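Local structure of dual specificity protein phosphatase 8 (Homo sapiens, 4JMK) at residues 50-54 with 66-70. The protein probably removes phosphate from tyrosine, serine and threonine residues of proteins, and is thought to restrain mitogen-activated protein kinases in this way through its catalytic domain. The protein carries 1 engineered substitution. Residues are numbered along the deposited sequence; the frame is centred on the assembly and turned at random.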
loop_
_atom_site.group_PDB
_atom_site.type_symbol
_atom_site.label_atom_id
_atom_site.label_comp_id
_atom_site.label_asym_id
_atom_site.label_seq_id
_atom_site.Cartn_x
_atom_site.Cartn_y
_atom_site.Cartn_z
ATOM N N PHE A 50 -1.940 12.119 -6.228
ATOM C CA PHE A 50 -2.294 11.865 -4.836
ATOM C C PHE A 50 -3.584 11.078 -4.747
ATOM O O PHE A 50 -4.539 11.379 -5.460
ATOM C CB PHE A 50 -2.485 13.191 -4.096
ATOM C CG PHE A 50 -2.933 13.025 -2.664
ATOM C CD1 PHE A 50 -2.013 12.678 -1.671
ATOM C CD2 PHE A 50 -4.268 13.188 -2.315
ATOM C CE1 PHE A 50 -2.420 12.517 -0.358
ATOM C CE2 PHE A 50 -4.680 13.032 -0.994
ATOM C CZ PHE A 50 -3.753 12.693 -0.021
ATOM N N MET A 51 -3.626 10.091 -3.856
ATOM C CA MET A 51 -4.866 9.357 -3.602
ATOM C C MET A 51 -5.010 9.085 -2.118
ATOM O O MET A 51 -4.059 8.638 -1.476
ATOM C CB MET A 51 -4.881 8.029 -4.360
ATOM C CG MET A 51 -6.083 7.146 -3.992
ATOM S SD MET A 51 -6.040 5.549 -4.831
ATOM C CE MET A 51 -7.358 4.682 -3.959
ATOM N N ARG A 52 -6.192 9.355 -1.570
ATOM C CA ARG A 52 -6.470 9.031 -0.168
ATOM C C ARG A 52 -7.315 7.761 -0.066
ATOM O O ARG A 52 -8.271 7.594 -0.822
ATOM C CB ARG A 52 -7.206 10.187 0.526
ATOM C CG ARG A 52 -7.487 9.932 2.027
ATOM C CD ARG A 52 -8.074 11.158 2.764
ATOM N NE ARG A 52 -7.199 12.330 2.714
ATOM C CZ ARG A 52 -6.181 12.554 3.548
ATOM N NH1 ARG A 52 -5.890 11.685 4.516
ATOM N NH2 ARG A 52 -5.455 13.654 3.423
ATOM N N VAL A 53 -6.938 6.871 0.851
ATOM C CA VAL A 53 -7.808 5.774 1.291
ATOM C C VAL A 53 -8.244 6.124 2.711
ATOM O O VAL A 53 -7.478 5.942 3.665
ATOM C CB VAL A 53 -7.080 4.423 1.293
ATOM C CG1 VAL A 53 -8.011 3.313 1.814
ATOM C CG2 VAL A 53 -6.607 4.098 -0.098
ATOM N N PRO A 54 -9.462 6.669 2.846
ATOM C CA PRO A 54 -9.908 7.306 4.087
ATOM C C PRO A 54 -10.312 6.293 5.156
ATOM O O PRO A 54 -11.502 6.087 5.400
ATOM C CB PRO A 54 -11.115 8.136 3.629
ATOM C CG PRO A 54 -11.688 7.354 2.488
ATOM C CD PRO A 54 -10.500 6.709 1.796
ATOM N N TRP A 66 -11.166 -0.909 -1.179
ATOM C CA TRP A 66 -10.211 0.119 -1.596
ATOM C C TRP A 66 -8.988 -0.512 -2.219
ATOM O O TRP A 66 -8.166 0.187 -2.794
ATOM C CB TRP A 66 -9.766 0.953 -0.392
ATOM C CG TRP A 66 -10.827 1.867 0.123
ATOM C CD1 TRP A 66 -11.550 1.729 1.275
ATOM C CD2 TRP A 66 -11.275 3.082 -0.490
ATOM N NE1 TRP A 66 -12.431 2.781 1.409
ATOM C CE2 TRP A 66 -12.282 3.624 0.338
ATOM C CE3 TRP A 66 -10.928 3.762 -1.662
ATOM C CZ2 TRP A 66 -12.938 4.823 0.031
ATOM C CZ3 TRP A 66 -11.583 4.943 -1.966
ATOM C CH2 TRP A 66 -12.576 5.462 -1.123
ATOM N N LEU A 67 -8.860 -1.831 -2.098
ATOM C CA LEU A 67 -7.629 -2.502 -2.518
ATOM C C LEU A 67 -7.411 -2.453 -4.029
ATOM O O LEU A 67 -6.329 -2.107 -4.487
ATOM C CB LEU A 67 -7.582 -3.949 -1.999
ATOM C CG LEU A 67 -7.436 -4.062 -0.476
ATOM C CD1 LEU A 67 -7.451 -5.532 -0.007
ATOM C CD2 LEU A 67 -6.162 -3.353 -0.017
ATOM N N ASP A 68 -8.434 -2.769 -4.810
ATOM C CA ASP A 68 -8.262 -2.741 -6.258
ATOM C C ASP A 68 -7.915 -1.339 -6.794
ATOM O O ASP A 68 -7.076 -1.210 -7.687
ATOM C CB ASP A 68 -9.485 -3.330 -6.967
ATOM C CG ASP A 68 -9.473 -4.860 -6.988
ATOM O OD1 ASP A 68 -8.374 -5.476 -6.965
ATOM O OD2 ASP A 68 -10.571 -5.445 -7.047
ATOM N N LYS A 69 -8.538 -0.298 -6.240
ATOM C CA LYS A 69 -8.236 1.077 -6.653
ATOM C C LYS A 69 -6.857 1.549 -6.189
ATOM O O LYS A 69 -6.188 2.312 -6.890
ATOM C CB LYS A 69 -9.324 2.047 -6.171
ATOM C CG LYS A 69 -10.631 1.924 -6.950
ATOM C CD LYS A 69 -11.563 3.099 -6.660
ATOM C CE LYS A 69 -12.852 3.022 -7.475
ATOM N NZ LYS A 69 -14.041 2.729 -6.614
ATOM N N SER A 70 -6.446 1.119 -4.998
ATOM C CA SER A 70 -5.091 1.393 -4.503
ATOM C C SER A 70 -4.040 0.752 -5.406
ATOM O O SER A 70 -3.041 1.370 -5.775
ATOM C CB SER A 70 -4.938 0.820 -3.087
ATOM O OG SER A 70 -5.849 1.413 -2.178
#
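Val53 and Pro54 lie over the same face of the Trp66 indole and divide it between them in two CH-pi contacts. CG1 of Val53 stands 3.9 Å from the centroid of the Trp66 five-membered ring. CD of Pro54 stands 3.8 Å from the centroid of the six-membered ring, with Pro54 CG near Trp66 CZ2. The valine's reach follows from its first torsion: CG1 lies anti to the backbone N (chi1 178°), while CG2 meets Ser70 OG at 3.5 Å. With alanine in place of the indole, Val53 CG1 and Pro54 CD would probably lose their aromatic partner and a gap would open between 53-54 and 66-70.

Looser van der Waals contacts come from Met51, whose fully extended chain brings its end to the backbone of 69-70. Its SD is 3.8 Å from Lys69 O, and its CE packs against Ser70 N and the CB of Lys69. The same CE lies oblique to the indole, 4.3 Å from Trp66 CE3.

No hydrogen bond joins the segments. Within 66-70, Trp66 O accepts from both Ser70 N and Ser70 OG, the hydroxyl approaching at 2.7 Å from above the carbonyl plane.

Segment 50-54, carrying strand 50-52 at one border of the mixed sheet, thus packs on 66-70, which leads into helix 67-79: the strand-to-helix half of a beta-alpha-beta crossover to parallel strand 83-87 in the dual-specificity phosphatase catalytic domain.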